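Local coordinates for putative uncharacterized protein (Chaetomium thermophilum var. thermophilum DSM 1495, PDB 5M43), which probably dephosphorylates tyrosine and serine/threonine residues of proteins as a dual-specificity phosphatase, here represented by the phosphatase domain of Yvh1, at residues A116-L119 with W120-Y124; A153-D157 with G158-Q162; E164-D168 with M169-A173. One frame throughout, in Å; residues are numbered along the deposited sequence.

Interaction 1: residues A116-L119 with W120-Y124. With NO3 (nitrate ion), chain C.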
loop_
_atom_site.group_PDB
_atom_site.type_symbol
_atom_site.label_atom_id
_atom_site.label_comp_id
_atom_site.label_asym_id
_atom_site.label_seq_id
_atom_site.Cartn_x
_atom_site.Cartn_y
_atom_site.Cartn_z
ATOM N N ALA A 116 -2.221 -1.375 -5.736
ATOM C CA ALA A 116 -2.144 -2.783 -6.126
ATOM C C ALA A 116 -3.021 -3.657 -5.241
ATOM O O ALA A 116 -3.663 -4.595 -5.730
ATOM C CB ALA A 116 -0.695 -3.270 -6.050
ATOM N N TYR A 117 -3.022 -3.373 -3.936
ATOM C CA TYR A 117 -3.869 -4.122 -3.019
ATOM C C TYR A 117 -5.341 -3.847 -3.301
ATOM O O TYR A 117 -6.156 -4.789 -3.346
ATOM C CB TYR A 117 -3.466 -3.744 -1.595
ATOM C CG TYR A 117 -4.521 -4.171 -0.576
ATOM C CD1 TYR A 117 -4.574 -5.441 -0.091
ATOM C CD2 TYR A 117 -5.448 -3.243 -0.118
ATOM C CE1 TYR A 117 -5.574 -5.812 0.831
ATOM C CE2 TYR A 117 -6.426 -3.561 0.822
ATOM C CZ TYR A 117 -6.451 -4.851 1.336
ATOM O OH TYR A 117 -7.445 -5.235 2.222
ATOM N N LEU A 118 -5.704 -2.559 -3.513
ATOM C CA LEU A 118 -7.119 -2.233 -3.736
ATOM C C LEU A 118 -7.648 -2.873 -5.020
ATOM O O LEU A 118 -8.793 -3.348 -5.071
ATOM C CB LEU A 118 -7.336 -0.717 -3.803
ATOM C CG LEU A 118 -7.051 0.101 -2.540
ATOM C CD1 LEU A 118 -7.202 1.598 -2.886
ATOM C CD2 LEU A 118 -8.142 -0.316 -1.500
ATOM N N LEU A 119 -6.846 -2.862 -6.099
ATOM C CA LEU A 119 -7.263 -3.500 -7.349
ATOM C C LEU A 119 -7.431 -5.006 -7.182
ATOM O O LEU A 119 -8.323 -5.629 -7.776
ATOM C CB LEU A 119 -6.202 -3.245 -8.448
ATOM C CG LEU A 119 -6.120 -1.760 -8.826
ATOM C CD1 LEU A 119 -4.895 -1.623 -9.798
ATOM C CD2 LEU A 119 -7.389 -1.308 -9.515
ATOM N N TRP A 120 -6.574 -5.598 -6.355
ATOM C CA TRP A 120 -6.622 -7.048 -6.132
ATOM C C TRP A 120 -7.806 -7.428 -5.251
ATOM O O TRP A 120 -8.454 -8.463 -5.475
ATOM C CB TRP A 120 -5.308 -7.465 -5.459
ATOM C CG TRP A 120 -5.345 -8.852 -4.942
ATOM C CD1 TRP A 120 -5.145 -10.008 -5.663
ATOM C CD2 TRP A 120 -5.603 -9.262 -3.573
ATOM N NE1 TRP A 120 -5.319 -11.121 -4.835
ATOM C CE2 TRP A 120 -5.570 -10.672 -3.545
ATOM C CE3 TRP A 120 -5.858 -8.573 -2.376
ATOM C CZ2 TRP A 120 -5.755 -11.394 -2.369
ATOM C CZ3 TRP A 120 -6.057 -9.305 -1.209
ATOM C CH2 TRP A 120 -6.039 -10.708 -1.215
ATOM N N LYS A 121 -8.071 -6.617 -4.251
ATOM C CA LYS A 121 -9.136 -6.965 -3.291
ATOM C C LYS A 121 -10.524 -6.531 -3.757
ATOM O O LYS A 121 -11.502 -7.269 -3.539
ATOM C CB LYS A 121 -8.820 -6.390 -1.924
ATOM C CG LYS A 121 -9.945 -6.807 -0.894
ATOM C CD LYS A 121 -9.470 -6.520 0.416
ATOM C CE LYS A 121 -10.546 -7.045 1.413
ATOM N NZ LYS A 121 -10.161 -6.725 2.829
ATOM N N TYR A 122 -10.640 -5.383 -4.426
ATOM C CA TYR A 122 -11.935 -4.828 -4.833
ATOM C C TYR A 122 -12.038 -4.551 -6.340
ATOM O O TYR A 122 -12.391 -3.438 -6.768
ATOM C CB TYR A 122 -12.219 -3.562 -4.045
ATOM C CG TYR A 122 -12.066 -3.669 -2.555
ATOM C CD1 TYR A 122 -10.942 -3.136 -1.926
ATOM C CD2 TYR A 122 -13.044 -4.279 -1.779
ATOM C CE1 TYR A 122 -10.788 -3.196 -0.542
ATOM C CE2 TYR A 122 -12.897 -4.347 -0.406
ATOM C CZ TYR A 122 -11.769 -3.812 0.203
ATOM O OH TYR A 122 -11.682 -3.875 1.580
ATOM N N PRO A 123 -11.824 -5.565 -7.171
ATOM C CA PRO A 123 -11.862 -5.323 -8.617
ATOM C C PRO A 123 -13.193 -4.777 -9.110
ATOM O O PRO A 123 -13.204 -3.967 -10.038
ATOM C CB PRO A 123 -11.559 -6.719 -9.211
ATOM C CG PRO A 123 -11.899 -7.709 -8.092
ATOM C CD PRO A 123 -11.499 -6.973 -6.840
ATOM N N TYR A 124 -14.333 -5.224 -8.556
ATOM C CA TYR A 124 -15.597 -4.697 -9.057
ATOM C C TYR A 124 -15.804 -3.236 -8.707
ATOM O O TYR A 124 -16.498 -2.523 -9.445
ATOM C CB TYR A 124 -16.756 -5.516 -8.525
ATOM C CG TYR A 124 -16.771 -6.905 -9.083
ATOM C CD1 TYR A 124 -17.264 -7.156 -10.343
ATOM C CD2 TYR A 124 -16.241 -7.962 -8.354
ATOM C CE1 TYR A 124 -17.264 -8.426 -10.858
ATOM C CE2 TYR A 124 -16.252 -9.243 -8.849
ATOM C CZ TYR A 124 -16.754 -9.475 -10.106
ATOM O OH TYR A 124 -16.793 -10.779 -10.614
HETATM N N NO3 C . -15.167 -5.741 -5.221
HETATM O O1 NO3 C . -14.578 -6.534 -5.962
HETATM O O2 NO3 C . -15.544 -6.121 -4.084
HETATM O O3 NO3 C . -15.374 -4.559 -5.599
HETATM O O HOH W 1 -7.537 -7.770 3.535
#
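Y117 and K121 lie side by side, one turn apart, at the C-terminal end of helix 109-121. The backbone closes this end with three i to i+4 hydrogen bonds. W120 N reaches A116 O, K121 N reaches Y117 O at 2.8 Å, and Y122 N reaches L118 O at 2.8 Å. Y122 is the first residue to leave helical geometry.

The polar side-chain contacts gather at the ends of Y117 and K121. The lysine chain is extended throughout, with CG anti to the backbone N (chi1 -178°), and it runs alongside the phenol. K121 CB sits over the rim of one ring face. Farther out, K121 CD comes within 3.0 Å of Y117 OH, a tight approach. A water in the plane of the phenol joins the two tips, 2.9 Å from Y117 OH and 2.9 Å from K121 NZ, where it accepts. D10 is the main outside partner here. It forms a salt bridge with K121 NZ and hydrogen bonds with Y122 OH and, weakly, Y117 OH. Beyond the helix, Y124 N donates to O1 of a nitrate, probably from the crystallisation liquor. R125 N holds the same ion.

Apolar contacts fill in around these. Y117 CE1 meets W120 CZ3 at 4.1 Å, with the two side chains inclined to each other. L118 CD2 touches Y122 CD1 at 4.0 Å. K121 CG covers the centre of the Y122 ring, 3.6 Å above its plane.

The helix is the one that follows the phosphatase signature loop. Y117 and W120 face helix 71-83, and L118 faces helix 135-147. L119 packs on both helix 135-147 and helix 157-168.

Interaction 2: residues A153-D157 with G158-Q162; sequences AGPND and GFMRQ
N156 caps helix 157-168 and also sets its amide nitrogen over the F159 ring. It is the N-cap residue. Its OD1 accepts from F159 N at 2.9 Å in a fairly straight bond (166°), with the donor above the carbonyl plane. A weak, bent bond from G158 N to N156 OD1 is added. The side chain reaches both amides because CG stands between the backbone N and the carbonyl carbon (chi1 78°), which turns OD1 back over the first turn. Regular helix bonds follow, from M160 N to N156 O and from R161 N to D157 O.

The amide-ring contact uses the other end of the same group. N156 ND2 stands 3.2 Å above the F159 ring plane, over its centre, and the amide and ring planes are 34° apart. D61 OD1 accepts from ND2, which helps fix the rotation of the amide.

Apolar contacts are made by P155. This residue, just before the N-cap, meets M160 in a hydrophobic staple, with P155 CB 3.8 Å from M160 SD. The bend at the second torsion of the methionine turns the sulfur back over the proline. P155 CB also lies 3.9 Å from F159 CB.

R161 folds back so that D157 O lies 3.5 Å above its guanidinium plane, near the rim. The opposite charges of D157 and R161 are close but not in contact.

S108, in the CX5R signature loop of the family, takes the bond from N156 N through its OG, and F159 packs on R109 of that loop. Through its backbone N, the N-cap residue thus also links the helix start to the signature loop. The partial positive charge of the helix end would probably polarise the side-chain C=O of N156 and strengthen its hold, chiefly on F159 N.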
loop_
_atom_site.group_PDB
_atom_site.type_symbol
_atom_site.label_atom_id
_atom_site.label_comp_id
_atom_site.label_asym_id
_atom_site.label_seq_id
_atom_site.Cartn_x
_atom_site.Cartn_y
_atom_site.Cartn_z
ATOM N N ALA A 153 -1.488 11.941 -3.329
ATOM C CA ALA A 153 -1.177 10.674 -4.006
ATOM C C ALA A 153 -0.998 10.875 -5.504
ATOM O O ALA A 153 -1.782 11.577 -6.154
ATOM C CB ALA A 153 -2.324 9.686 -3.745
ATOM N N GLY A 154 0.043 10.230 -6.062
ATOM C CA GLY A 154 0.345 10.384 -7.457
ATOM C C GLY A 154 1.551 9.563 -7.843
ATOM O O GLY A 154 2.664 10.081 -7.925
ATOM N N PRO A 155 1.346 8.288 -8.186
ATOM C CA PRO A 155 2.490 7.477 -8.638
ATOM C C PRO A 155 3.114 8.017 -9.904
ATOM O O PRO A 155 2.449 8.564 -10.807
ATOM C CB PRO A 155 1.895 6.074 -8.896
ATOM C CG PRO A 155 0.554 6.071 -8.009
ATOM C CD PRO A 155 0.092 7.518 -8.130
ATOM N N ASN A 156 4.409 7.790 -9.999
ATOM C CA ASN A 156 5.125 8.233 -11.186
ATOM C C ASN A 156 4.628 7.443 -12.414
ATOM O O ASN A 156 3.966 6.419 -12.278
ATOM C CB ASN A 156 6.645 8.125 -10.946
ATOM C CG ASN A 156 7.216 6.717 -11.072
ATOM O OD1 ASN A 156 6.985 6.008 -12.048
ATOM N ND2 ASN A 156 8.017 6.325 -10.097
ATOM N N ASP A 157 4.947 7.951 -13.625
ATOM C CA ASP A 157 4.369 7.427 -14.873
ATOM C C ASP A 157 4.692 5.951 -15.085
ATOM O O ASP A 157 3.853 5.195 -15.584
ATOM C CB ASP A 157 4.897 8.186 -16.111
ATOM C CG ASP A 157 4.374 9.604 -16.254
ATOM O OD1 ASP A 157 3.634 10.038 -15.388
ATOM O OD2 ASP A 157 4.787 10.317 -17.230
ATOM N N GLY A 158 5.880 5.517 -14.669
ATOM C CA GLY A 158 6.257 4.113 -14.818
ATOM C C GLY A 158 5.468 3.217 -13.870
ATOM O O GLY A 158 5.068 2.092 -14.242
ATOM N N PHE A 159 5.309 3.656 -12.629
ATOM C CA PHE A 159 4.464 2.916 -11.713
ATOM C C PHE A 159 3.033 2.829 -12.220
ATOM O O PHE A 159 2.372 1.791 -12.039
ATOM C CB PHE A 159 4.493 3.583 -10.333
ATOM C CG PHE A 159 5.818 3.475 -9.626
ATOM C CD1 PHE A 159 6.824 2.625 -10.110
ATOM C CD2 PHE A 159 6.033 4.172 -8.445
ATOM C CE1 PHE A 159 8.055 2.539 -9.467
ATOM C CE2 PHE A 159 7.228 4.102 -7.774
ATOM C CZ PHE A 159 8.258 3.304 -8.266
ATOM N N MET A 160 2.508 3.925 -12.802
ATOM C CA MET A 160 1.148 3.859 -13.349
ATOM C C MET A 160 1.059 2.796 -14.433
ATOM O O MET A 160 0.103 2.008 -14.445
ATOM C CB MET A 160 0.719 5.226 -13.907
ATOM C CG MET A 160 0.574 6.260 -12.772
ATOM S SD MET A 160 -0.773 5.970 -11.622
ATOM C CE MET A 160 -2.130 6.448 -12.661
ATOM N N ARG A 161 2.050 2.755 -15.332
ATOM C CA ARG A 161 2.072 1.721 -16.371
ATOM C C ARG A 161 2.107 0.326 -15.759
ATOM O O ARG A 161 1.442 -0.595 -16.256
ATOM C CB ARG A 161 3.280 1.897 -17.320
ATOM C CG ARG A 161 3.143 3.155 -18.132
ATOM C CD ARG A 161 4.274 3.330 -19.197
ATOM N NE ARG A 161 5.654 3.297 -18.690
ATOM C CZ ARG A 161 6.386 4.404 -18.453
ATOM N NH1 ARG A 161 7.660 4.311 -18.039
ATOM N NH2 ARG A 161 5.847 5.617 -18.604
ATOM N N GLN A 162 2.916 0.127 -14.717
ATOM C CA GLN A 162 3.030 -1.204 -14.120
ATOM C C GLN A 162 1.760 -1.605 -13.405
ATOM O O GLN A 162 1.461 -2.784 -13.332
ATOM C CB GLN A 162 4.228 -1.254 -13.167
ATOM C CG GLN A 162 5.554 -1.015 -13.944
ATOM C CD GLN A 162 6.787 -0.896 -13.103
ATOM O OE1 GLN A 162 7.515 0.117 -13.197
ATOM N NE2 GLN A 162 7.132 -1.940 -12.414
#

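Interaction 3: residues E164-D168 with M169-A173; sequences EMWWD and MGCPA
C171 sits as a bump on one face of the W166 indole. Its CA lies 3.6 Å from the centroid of the six-membered ring, 12° off the normal, in a CH-pi contact. C171 SG covers the five-membered ring, 3.8 Å from its centroid, a sulfur-aromatic contact. W166 CG is anti to the backbone N (chi1 178°), and this swings the indole along under the returning loop. P172 carries the cover outward, with its CD 3.5 Å from W166 CZ3. A173 CB then meets W166 CH2 at 4.2 Å. On the helix side, C171 SG nears W167 CE3 at 4.3 Å, approaching that ring obliquely, so the sulfur fills the hollow between the two tryptophans.

The chain turns back over W166 through a Schellman motif. C171 N donates to W166 O at 2.9 Å, and G170 N donates to W167 O at 2.9 Å. G170 has positive phi (80°), where a CB would jam against the preceding carbonyl O. P172 next centres an inverse gamma turn.

The W166 indole N-H is hydrogen-bonded to A116 O of helix 109-121. With an alanine here, C171 and P172 would probably lose the surface they rest on, and A116 O would keep W120 N but lose its indole donor. L68 packs on W166 from a loop, and L71, P72 and V75 do so from helix 71-83. L119 and W120 touch C171.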
loop_
_atom_site.group_PDB
_atom_site.type_symbol
_atom_site.label_atom_id
_atom_site.label_comp_id
_atom_site.label_asym_id
_atom_site.label_seq_id
_atom_site.Cartn_x
_atom_site.Cartn_y
_atom_site.Cartn_z
ATOM N N GLU A 164 -1.159 -0.825 -14.486
ATOM C CA GLU A 164 -2.009 -1.298 -15.573
ATOM C C GLU A 164 -1.621 -2.713 -15.953
ATOM O O GLU A 164 -2.501 -3.562 -16.178
ATOM C CB GLU A 164 -1.921 -0.362 -16.791
ATOM C CG GLU A 164 -2.568 1.024 -16.572
ATOM C CD GLU A 164 -2.166 2.033 -17.658
ATOM O OE1 GLU A 164 -2.375 3.241 -17.423
ATOM O OE2 GLU A 164 -1.623 1.616 -18.692
ATOM N N MET A 165 -0.312 -3.003 -15.981
ATOM C CA MET A 165 0.113 -4.400 -16.206
ATOM C C MET A 165 -0.444 -5.329 -15.135
ATOM O O MET A 165 -0.948 -6.415 -15.440
ATOM C CB MET A 165 1.644 -4.512 -16.204
ATOM C CG MET A 165 2.334 -3.507 -17.041
ATOM S SD MET A 165 4.097 -3.861 -17.226
ATOM C CE MET A 165 5.029 -3.311 -15.919
ATOM N N TRP A 166 -0.325 -4.923 -13.873
ATOM C CA TRP A 166 -0.864 -5.705 -12.743
ATOM C C TRP A 166 -2.336 -6.068 -12.949
ATOM O O TRP A 166 -2.731 -7.251 -12.859
ATOM C CB TRP A 166 -0.657 -4.854 -11.492
ATOM C CG TRP A 166 -1.194 -5.437 -10.185
ATOM C CD1 TRP A 166 -2.140 -4.881 -9.355
ATOM C CD2 TRP A 166 -0.762 -6.657 -9.561
ATOM N NE1 TRP A 166 -2.334 -5.703 -8.264
ATOM C CE2 TRP A 166 -1.485 -6.769 -8.340
ATOM C CE3 TRP A 166 0.192 -7.638 -9.899
ATOM C CZ2 TRP A 166 -1.308 -7.820 -7.470
ATOM C CZ3 TRP A 166 0.378 -8.683 -9.034
ATOM C CH2 TRP A 166 -0.380 -8.763 -7.818
ATOM N N TRP A 167 -3.152 -5.076 -13.291
ATOM C CA TRP A 167 -4.578 -5.308 -13.579
ATOM C C TRP A 167 -4.765 -6.274 -14.737
ATOM O O TRP A 167 -5.555 -7.237 -14.673
ATOM C CB TRP A 167 -5.238 -3.972 -13.926
ATOM C CG TRP A 167 -6.720 -4.038 -14.262
ATOM C CD1 TRP A 167 -7.288 -4.003 -15.492
ATOM C CD2 TRP A 167 -7.809 -4.077 -13.319
ATOM N NE1 TRP A 167 -8.654 -4.023 -15.395
ATOM C CE2 TRP A 167 -9.006 -4.050 -14.068
ATOM C CE3 TRP A 167 -7.885 -4.152 -11.925
ATOM C CZ2 TRP A 167 -10.277 -4.113 -13.458
ATOM C CZ3 TRP A 167 -9.136 -4.154 -11.324
ATOM C CH2 TRP A 167 -10.314 -4.183 -12.101
ATOM N N ASP A 168 -4.085 -6.006 -15.852
ATOM C CA ASP A 168 -4.257 -6.858 -17.018
ATOM C C ASP A 168 -3.739 -8.296 -16.813
ATOM O O ASP A 168 -4.171 -9.199 -17.538
ATOM C CB ASP A 168 -3.566 -6.232 -18.244
ATOM C CG ASP A 168 -4.378 -5.096 -18.904
ATOM O OD1 ASP A 168 -5.600 -4.992 -18.638
ATOM O OD2 ASP A 168 -3.781 -4.326 -19.704
ATOM N N MET A 169 -2.808 -8.527 -15.893
ATOM C CA MET A 169 -2.376 -9.857 -15.502
ATOM C C MET A 169 -3.347 -10.506 -14.521
ATOM O O MET A 169 -3.153 -11.677 -14.158
ATOM C CB MET A 169 -0.940 -9.830 -14.923
ATOM C CG MET A 169 0.178 -9.460 -15.971
ATOM S SD MET A 169 1.725 -9.067 -15.122
ATOM C CE MET A 169 2.440 -10.743 -14.974
ATOM N N GLY A 170 -4.417 -9.819 -14.186
ATOM C CA GLY A 170 -5.383 -10.388 -13.237
ATOM C C GLY A 170 -4.986 -10.270 -11.778
ATOM O O GLY A 170 -5.531 -11.003 -10.935
ATOM N N CYS A 171 -4.068 -9.359 -11.441
ATOM C CA CYS A 171 -3.599 -9.134 -10.077
ATOM C C CYS A 171 -3.147 -10.439 -9.409
ATOM O O CYS A 171 -3.696 -10.822 -8.365
ATOM C CB CYS A 171 -4.642 -8.422 -9.216
ATOM S SG CYS A 171 -5.174 -6.812 -9.904
ATOM N N PRO A 172 -2.170 -11.108 -9.944
ATOM C CA PRO A 172 -1.848 -12.455 -9.426
ATOM C C PRO A 172 -1.023 -12.369 -8.144
ATOM O O PRO A 172 0.206 -12.320 -8.210
ATOM C CB PRO A 172 -1.058 -13.097 -10.572
ATOM C CG PRO A 172 -0.384 -11.909 -11.253
ATOM C CD PRO A 172 -1.418 -10.813 -11.197
ATOM N N ALA A 173 -1.671 -12.306 -6.959
ATOM C CA ALA A 173 -0.922 -12.229 -5.703
ATOM C C ALA A 173 -0.616 -13.600 -5.079
ATOM O O ALA A 173 0.146 -13.666 -4.105
ATOM C CB ALA A 173 -1.660 -11.326 -4.711
#

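Interactions 2 and 3 cap the two ends of helix 157-168, their centres 14 Å apart. Interaction 1 ends helix 109-121. Interactions 1 and 3 touch, with centres 10 Å apart: W166 NE1 lies 3.1 Å from A116 O, a probable hydrogen bond, and W120 CD1 packs 3.2 Å from C171 O. P123 O also meets W167 CH2. Interactions 1 and 2 stay apart, their nearest atoms about 7 Å from each other. Of the three, interaction 2 adjoins the signature loop, and a bound nitrate, probably from the crystallisation liquor, lies about 6 Å from the F159 side chain. The touch between interactions 1 and 3 brings the C-terminal ends of helices 109-121 and 157-168 together.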